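Local structure of fuculose-1-phosphate aldolase (Thermus thermophilus, 2FK5) at residues A7-V12 with E164-A169; S30-G35 with G82-V87; H74-R79 with S135-L140. The protein belongs to the class II aldolase and adducin family, with an AraD-like fold in which helices cover both faces of a central mixed beta sheet. All coordinates share one frame; numbering follows the deposited sequence.

Contact 1. Residues A7-V12 with E164-A169; sequences AAFRQV and EALLEA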
# COMPACT_ATOMS: atom_id res chain seq x y z
N ALA A 7 10.71 -13.65 -4.39
CA ALA A 7 9.40 -13.02 -4.43
C ALA A 7 8.58 -13.46 -3.23
O ALA A 7 7.94 -12.64 -2.58
CB ALA A 7 8.68 -13.40 -5.72
N ALA A 8 8.61 -14.76 -2.95
CA ALA A 8 7.86 -15.31 -1.82
C ALA A 8 8.32 -14.69 -0.51
O ALA A 8 7.49 -14.37 0.35
CB ALA A 8 7.99 -16.82 -1.78
N PHE A 9 9.64 -14.53 -0.34
CA PHE A 9 10.17 -13.92 0.89
C PHE A 9 9.72 -12.47 0.94
O PHE A 9 9.31 -11.96 1.99
CB PHE A 9 11.70 -13.91 0.90
CG PHE A 9 12.33 -15.18 1.43
CD1 PHE A 9 12.34 -16.34 0.67
CD2 PHE A 9 12.91 -15.19 2.70
CE1 PHE A 9 12.93 -17.51 1.15
CE2 PHE A 9 13.50 -16.35 3.20
CZ PHE A 9 13.51 -17.51 2.42
N ARG A 10 9.84 -11.79 -0.19
CA ARG A 10 9.47 -10.39 -0.27
C ARG A 10 8.00 -10.18 0.07
O ARG A 10 7.66 -9.30 0.85
CB ARG A 10 9.75 -9.86 -1.68
CG ARG A 10 9.44 -8.39 -1.83
CD ARG A 10 9.81 -7.90 -3.22
NE ARG A 10 9.48 -6.49 -3.39
CZ ARG A 10 9.56 -5.83 -4.55
NH1 ARG A 10 9.23 -4.55 -4.59
N GLN A 11 7.15 -11.01 -0.52
CA GLN A 11 5.72 -10.94 -0.30
C GLN A 11 5.33 -11.26 1.14
O GLN A 11 4.48 -10.61 1.72
CB GLN A 11 5.03 -11.89 -1.27
CG GLN A 11 3.56 -12.11 -1.01
CD GLN A 11 2.95 -13.03 -2.05
OE1 GLN A 11 1.96 -13.72 -1.79
NE2 GLN A 11 3.52 -13.03 -3.25
N VAL A 12 5.96 -12.29 1.71
CA VAL A 12 5.66 -12.67 3.08
C VAL A 12 6.03 -11.53 4.02
O VAL A 12 5.27 -11.19 4.92
CB VAL A 12 6.40 -13.98 3.48
CG1 VAL A 12 6.44 -14.12 5.00
CG2 VAL A 12 5.69 -15.18 2.87
N GLU A 164 6.08 -22.43 -1.59
CA GLU A 164 4.76 -22.84 -1.11
C GLU A 164 4.79 -23.14 0.38
O GLU A 164 3.82 -22.89 1.10
CB GLU A 164 4.27 -24.07 -1.88
CG GLU A 164 4.19 -23.84 -3.39
CD GLU A 164 3.56 -25.00 -4.13
OE1 GLU A 164 3.65 -25.03 -5.38
OE2 GLU A 164 2.97 -25.89 -3.47
N ALA A 165 5.91 -23.68 0.85
CA ALA A 165 6.07 -23.99 2.26
C ALA A 165 6.11 -22.68 3.03
O ALA A 165 5.51 -22.56 4.11
CB ALA A 165 7.36 -24.78 2.50
N LEU A 166 6.81 -21.69 2.49
CA LEU A 166 6.90 -20.39 3.14
C LEU A 166 5.53 -19.71 3.20
O LEU A 166 5.15 -19.14 4.23
CB LEU A 166 7.90 -19.49 2.41
CG LEU A 166 8.17 -18.15 3.08
CD1 LEU A 166 8.69 -18.35 4.49
CD2 LEU A 166 9.19 -17.38 2.25
N LEU A 167 4.79 -19.75 2.10
CA LEU A 167 3.46 -19.13 2.07
C LEU A 167 2.53 -19.87 3.02
O LEU A 167 1.63 -19.27 3.61
CB LEU A 167 2.90 -19.16 0.64
CG LEU A 167 3.58 -18.17 -0.31
CD1 LEU A 167 3.14 -18.44 -1.74
CD2 LEU A 167 3.24 -16.75 0.11
N GLU A 168 2.74 -21.16 3.17
CA GLU A 168 1.93 -21.96 4.07
C GLU A 168 2.22 -21.53 5.51
O GLU A 168 1.29 -21.35 6.30
CB GLU A 168 2.27 -23.44 3.90
CG GLU A 168 1.52 -24.37 4.82
CD GLU A 168 2.05 -25.79 4.74
OE1 GLU A 168 1.43 -26.70 5.32
OE2 GLU A 168 3.10 -26.00 4.09
N ALA A 169 3.50 -21.38 5.84
CA ALA A 169 3.92 -20.96 7.19
C ALA A 169 3.35 -19.57 7.50
O ALA A 169 2.83 -19.32 8.59
CB ALA A 169 5.44 -20.93 7.27
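Over one face of the Phe-9 ring lies the methyl CD2 of Leu-166, 3.9 Å from the ring centroid and 19° off the normal, a CH-pi contact. It is shifted toward the rim, where CD1 of Phe-9 comes within 3.7 Å of CD2 of Leu-166. The two side chains cross at about a right angle. CB of Phe-9 starts away from the partner helix; with CG beside the backbone N (chi1 -86°), the ring swings back and meets the methyl. The other flat group, the amide of Gln-11, makes its contact through OE1, which lies 3.8 Å from CD2 of Leu-167; no hydrogen bond crosses the contact. Segments 7-12 and 164-169, whose axes run 12° apart and approach to 9.6 Å, lie on helices 3-18 and 162-191, which cover one face of the central sheet. Leu-166 is the main wedge between them: its CG also meets CG2 of Val-12 at 3.9 Å, and the same side chain touches Phe-29 and Val-31 of strand 28-32 and Val-87 of strand 85-89. The Val-12 methyl is shared, since CG2 of Val-12 is 4.0 Å from CD2 of Leu-167. Ala-8, small and pointed at the partner, approaches CD2 of Leu-166 with its CB at 4.2 Å. The Gln-11 side chain, extended beyond CG, also packs on Arg-48 of a second subunit.

Contact 2. Residues S30-G35 with G82-V87; sequences SVRTKG and GARALV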
# COMPACT_ATOMS: atom_id res chain seq x y z
N SER A 30 12.53 -18.39 7.00
CA SER A 30 13.46 -19.20 6.23
C SER A 30 12.77 -20.35 5.53
O SER A 30 11.60 -20.65 5.80
CB SER A 30 14.50 -19.79 7.17
OG SER A 30 13.85 -20.66 8.09
N VAL A 31 13.51 -20.99 4.64
CA VAL A 31 13.03 -22.17 3.93
C VAL A 31 14.18 -23.17 3.91
O VAL A 31 15.35 -22.79 3.91
CB VAL A 31 12.61 -21.87 2.47
CG1 VAL A 31 11.47 -20.86 2.46
CG2 VAL A 31 13.80 -21.35 1.67
N ARG A 32 13.84 -24.45 3.93
CA ARG A 32 14.83 -25.52 3.90
C ARG A 32 15.36 -25.60 2.47
O ARG A 32 14.60 -25.45 1.51
CB ARG A 32 14.15 -26.85 4.25
CG ARG A 32 15.07 -28.05 4.39
CD ARG A 32 15.73 -28.09 5.76
NE ARG A 32 16.30 -29.41 6.02
CZ ARG A 32 17.48 -29.82 5.57
NH1 ARG A 32 18.22 -29.01 4.83
NH2 ARG A 32 17.89 -31.06 5.82
N THR A 33 16.67 -25.80 2.34
CA THR A 33 17.31 -25.93 1.03
C THR A 33 18.18 -27.18 1.07
O THR A 33 18.38 -27.78 2.13
CB THR A 33 18.22 -24.74 0.72
OG1 THR A 33 19.22 -24.63 1.75
CG2 THR A 33 17.41 -23.45 0.64
N LYS A 34 18.71 -27.58 -0.09
CA LYS A 34 19.57 -28.75 -0.14
C LYS A 34 20.78 -28.57 0.77
O LYS A 34 21.23 -29.52 1.42
CB LYS A 34 20.02 -29.01 -1.58
CG LYS A 34 18.90 -29.49 -2.49
CD LYS A 34 19.37 -29.70 -3.93
N GLY A 35 21.31 -27.35 0.83
CA GLY A 35 22.47 -27.09 1.67
C GLY A 35 22.21 -26.89 3.15
O GLY A 35 23.11 -27.06 3.97
N GLY A 82 10.64 -32.11 10.16
CA GLY A 82 10.57 -32.18 8.71
C GLY A 82 10.14 -30.84 8.13
O GLY A 82 9.71 -30.75 6.98
N ALA A 83 10.25 -29.78 8.93
CA ALA A 83 9.85 -28.46 8.47
C ALA A 83 10.53 -28.10 7.16
O ALA A 83 11.71 -28.39 6.97
CB ALA A 83 10.20 -27.42 9.52
N ARG A 84 9.77 -27.48 6.25
CA ARG A 84 10.29 -27.04 4.96
C ARG A 84 10.41 -25.51 4.93
O ARG A 84 11.03 -24.94 4.04
CB ARG A 84 9.39 -27.53 3.82
CG ARG A 84 9.47 -29.03 3.59
CD ARG A 84 10.90 -29.45 3.30
NE ARG A 84 10.97 -30.82 2.80
CZ ARG A 84 12.10 -31.41 2.41
NH1 ARG A 84 13.25 -30.76 2.48
NH2 ARG A 84 12.07 -32.66 1.95
N ALA A 85 9.80 -24.86 5.92
CA ALA A 85 9.87 -23.41 6.02
C ALA A 85 9.48 -23.01 7.44
O ALA A 85 8.74 -23.73 8.11
CB ALA A 85 8.92 -22.75 5.01
N LEU A 86 10.00 -21.88 7.90
CA LEU A 86 9.69 -21.40 9.25
C LEU A 86 9.48 -19.89 9.27
O LEU A 86 10.25 -19.15 8.66
CB LEU A 86 10.82 -21.76 10.21
CG LEU A 86 10.59 -21.50 11.70
CD1 LEU A 86 9.45 -22.38 12.20
CD2 LEU A 86 11.86 -21.80 12.48
N VAL A 87 8.44 -19.45 9.97
CA VAL A 87 8.18 -18.02 10.10
C VAL A 87 8.13 -17.68 11.57
O VAL A 87 7.39 -18.31 12.33
CB VAL A 87 6.82 -17.59 9.47
CG1 VAL A 87 6.48 -16.16 9.90
CG2 VAL A 87 6.89 -17.67 7.95
O HOH W 1 13.71 -30.21 7.56
O HOH W 2 11.81 -25.71 1.55
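Two neighbouring antiparallel strands of the central sheet meet here, Ser-30 facing Leu-86 as a hydrogen-bonded pair and Val-31 facing Ala-85 as a non-hydrogen-bonded one. Ser-30 N to Leu-86 O and Leu-86 N to Ser-30 O are both 2.9 Å, yet only the first lies in the carbonyl plane; in the second the donor stands 37° above it. Arg-32 N to Arg-84 O, also 2.9 Å, is nearly straight at its hydrogen (174°), although the donor again sits well above the carbonyl plane. Arg-84 and Ala-85 together face Gly-157 of strand 152-157, a classic beta bulge on the other flank of strand 85-89. On one side of the sheet CG1 of Val-31 touches CB of Ala-85 at 4.1 Å, beneath helices 3-18 and 162-191. The opposite side carries Ser-30, whose OG is hydrogen-bonded to Tyr-78 and His-74 of helix 71-80. Arg-84 O takes a second bond, from a water that also donates to Arg-32 O; another water accepts from Arg-32 NE and meets Ala-83 O. The two arginine side chains cross with their guanidinium planes 44° apart. With CG of Arg-32 anti to the backbone N and the Arg-84 chain bent at chi2, that CG lies at the edge of the Arg-84 group, 3.8 Å from NH1 of Arg-84, while NH1 of Arg-32 turns to Gly-36 O.

Contact 3. Residues H74-R79 with S135-L140; sequences HREVYR and SVAEAL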
# COMPACT_ATOMS: atom_id res chain seq x y z
N HIS A 74 16.05 -21.68 14.06
CA HIS A 74 15.63 -22.21 12.77
C HIS A 74 16.42 -23.48 12.47
O HIS A 74 15.86 -24.50 12.08
CB HIS A 74 15.89 -21.18 11.68
CG HIS A 74 14.95 -20.01 11.70
ND1 HIS A 74 14.07 -19.75 10.68
CD2 HIS A 74 14.78 -19.02 12.61
CE1 HIS A 74 13.39 -18.65 10.96
NE2 HIS A 74 13.80 -18.19 12.13
N ARG A 75 17.73 -23.41 12.67
CA ARG A 75 18.58 -24.56 12.40
C ARG A 75 18.14 -25.80 13.18
O ARG A 75 18.04 -26.89 12.62
CB ARG A 75 20.04 -24.23 12.74
CG ARG A 75 21.00 -25.37 12.41
CD ARG A 75 22.42 -25.00 12.74
NE ARG A 75 22.60 -24.81 14.17
CZ ARG A 75 23.76 -24.53 14.74
NH1 ARG A 75 24.85 -24.41 13.99
NH2 ARG A 75 23.84 -24.37 16.06
N GLU A 76 17.86 -25.62 14.47
CA GLU A 76 17.45 -26.74 15.31
C GLU A 76 16.12 -27.31 14.84
O GLU A 76 15.92 -28.52 14.85
CB GLU A 76 17.36 -26.29 16.77
CG GLU A 76 17.48 -27.43 17.78
CD GLU A 76 18.78 -28.20 17.64
OE1 GLU A 76 19.84 -27.55 17.45
OE2 GLU A 76 18.76 -29.44 17.74
N VAL A 77 15.20 -26.44 14.42
CA VAL A 77 13.91 -26.90 13.93
C VAL A 77 14.10 -27.77 12.68
O VAL A 77 13.46 -28.80 12.53
CB VAL A 77 12.97 -25.72 13.55
CG1 VAL A 77 11.72 -26.24 12.87
CG2 VAL A 77 12.60 -24.92 14.79
N TYR A 78 14.98 -27.34 11.79
CA TYR A 78 15.21 -28.11 10.58
C TYR A 78 15.94 -29.41 10.89
O TYR A 78 15.70 -30.43 10.25
CB TYR A 78 16.01 -27.29 9.57
CG TYR A 78 15.19 -26.17 8.96
CD1 TYR A 78 15.67 -24.87 8.93
CD2 TYR A 78 13.94 -26.43 8.41
CE1 TYR A 78 14.91 -23.83 8.36
CE2 TYR A 78 13.17 -25.41 7.84
CZ TYR A 78 13.67 -24.11 7.82
OH TYR A 78 12.92 -23.09 7.28
N ARG A 79 16.82 -29.38 11.89
CA ARG A 79 17.55 -30.58 12.29
C ARG A 79 16.60 -31.63 12.86
O ARG A 79 16.62 -32.78 12.44
CB ARG A 79 18.58 -30.24 13.37
CG ARG A 79 19.84 -29.53 12.91
CD ARG A 79 20.66 -29.12 14.14
NE ARG A 79 22.00 -28.65 13.81
CZ ARG A 79 22.86 -28.18 14.71
NH1 ARG A 79 22.51 -28.11 15.99
NH2 ARG A 79 24.08 -27.80 14.34
N SER A 135 13.54 -26.16 22.88
CA SER A 135 12.11 -26.19 23.22
C SER A 135 11.24 -26.01 21.98
O SER A 135 10.29 -26.77 21.75
CB SER A 135 11.78 -25.07 24.21
OG SER A 135 12.54 -25.22 25.40
N VAL A 136 11.55 -24.99 21.19
CA VAL A 136 10.81 -24.70 19.97
C VAL A 136 10.86 -25.88 19.00
O VAL A 136 9.83 -26.31 18.49
CB VAL A 136 11.38 -23.44 19.27
CG1 VAL A 136 10.74 -23.26 17.90
CG2 VAL A 136 11.13 -22.21 20.14
N ALA A 137 12.07 -26.39 18.74
CA ALA A 137 12.21 -27.51 17.81
C ALA A 137 11.41 -28.72 18.30
O ALA A 137 10.66 -29.33 17.53
CB ALA A 137 13.68 -27.88 17.64
N GLU A 138 11.56 -29.08 19.57
CA GLU A 138 10.82 -30.22 20.08
C GLU A 138 9.32 -29.98 19.95
O GLU A 138 8.58 -30.88 19.58
CB GLU A 138 11.18 -30.50 21.54
CG GLU A 138 12.51 -31.23 21.69
CD GLU A 138 12.55 -32.53 20.90
OE1 GLU A 138 11.58 -33.31 21.01
OE2 GLU A 138 13.54 -32.77 20.19
N ALA A 139 8.88 -28.76 20.23
CA ALA A 139 7.47 -28.44 20.12
C ALA A 139 6.96 -28.58 18.69
O ALA A 139 5.90 -29.14 18.45
CB ALA A 139 7.21 -27.03 20.63
N LEU A 140 7.72 -28.06 17.73
CA LEU A 140 7.28 -28.13 16.35
C LEU A 140 7.33 -29.54 15.75
O LEU A 140 6.92 -29.75 14.60
CB LEU A 140 8.07 -27.13 15.49
CG LEU A 140 7.88 -25.68 15.95
CD1 LEU A 140 8.72 -24.73 15.10
CD2 LEU A 140 6.39 -25.30 15.87
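Val-77 and Ala-137 form the tight part of this helix pair, their CA atoms 4.3 Å apart. CB of Ala-137 presses on the neighbouring backbone, 3.6 Å from Glu-76 O, and also meets CG of Glu-76 at 3.8 Å. Beside it, CG2 of Val-77 spreads across two more side chains: it is 3.9 Å from CD1 of Leu-140 and 4.0 Å from CG1 of Val-136. With CG1 anti to the backbone N (chi1 172°), CG2 lies beside that N and faces both, while CG1 of Val-77 also approaches CD1 of Leu-140 at 4.0 Å. The contact is narrow (177 Å² buried); no hydrogen bond or salt bridge runs directly between the two segments, and the side-chain meetings are carbon on carbon. It loosens toward the more exposed edge, where charged groups take over. There the Glu-76 chain bends at chi2, and its OE1 receives Arg-79 NH1 in a salt bridge of 3.1 Å on the syn side, the donor 22° out of the carboxylate plane. OE2 of Glu-76 pairs instead with Arg-80, which also forms a salt bridge with Glu-138 and so links the two acids. Leu-140 and Val-136 continue inward onto Phe-154 of strand 152-157, and Val-77 onto Leu-86. The segments, their axes 34° apart, belong to helices 71-80 and 130-142, part of one helical layer on the sheet of this alpha/beta fold.

Contact 2 lies within the sheet, with contact 1 on one face and contact 3 on the other; its centre is about 11 Å from each of theirs, which are about 19 Å apart and do not touch. Ala-85 packs against Ala-165 and Leu-166 on one side; Tyr-78 and His-74 meet Ser-30 and Leu-86 on the other. Along the chain the segments run 7-12, 30-35, 74-79, 82-87, 135-140 and 164-169. Contact 1 brackets the others, whereas contacts 2 and 3 interleave. Helix 3-18 leads into strand 28-32 and helix 71-80 into strand 85-89, so each strand of contact 2 follows a helix on one face. Chain parts over 150 residues apart thus join in one three-layered alpha/beta/alpha domain.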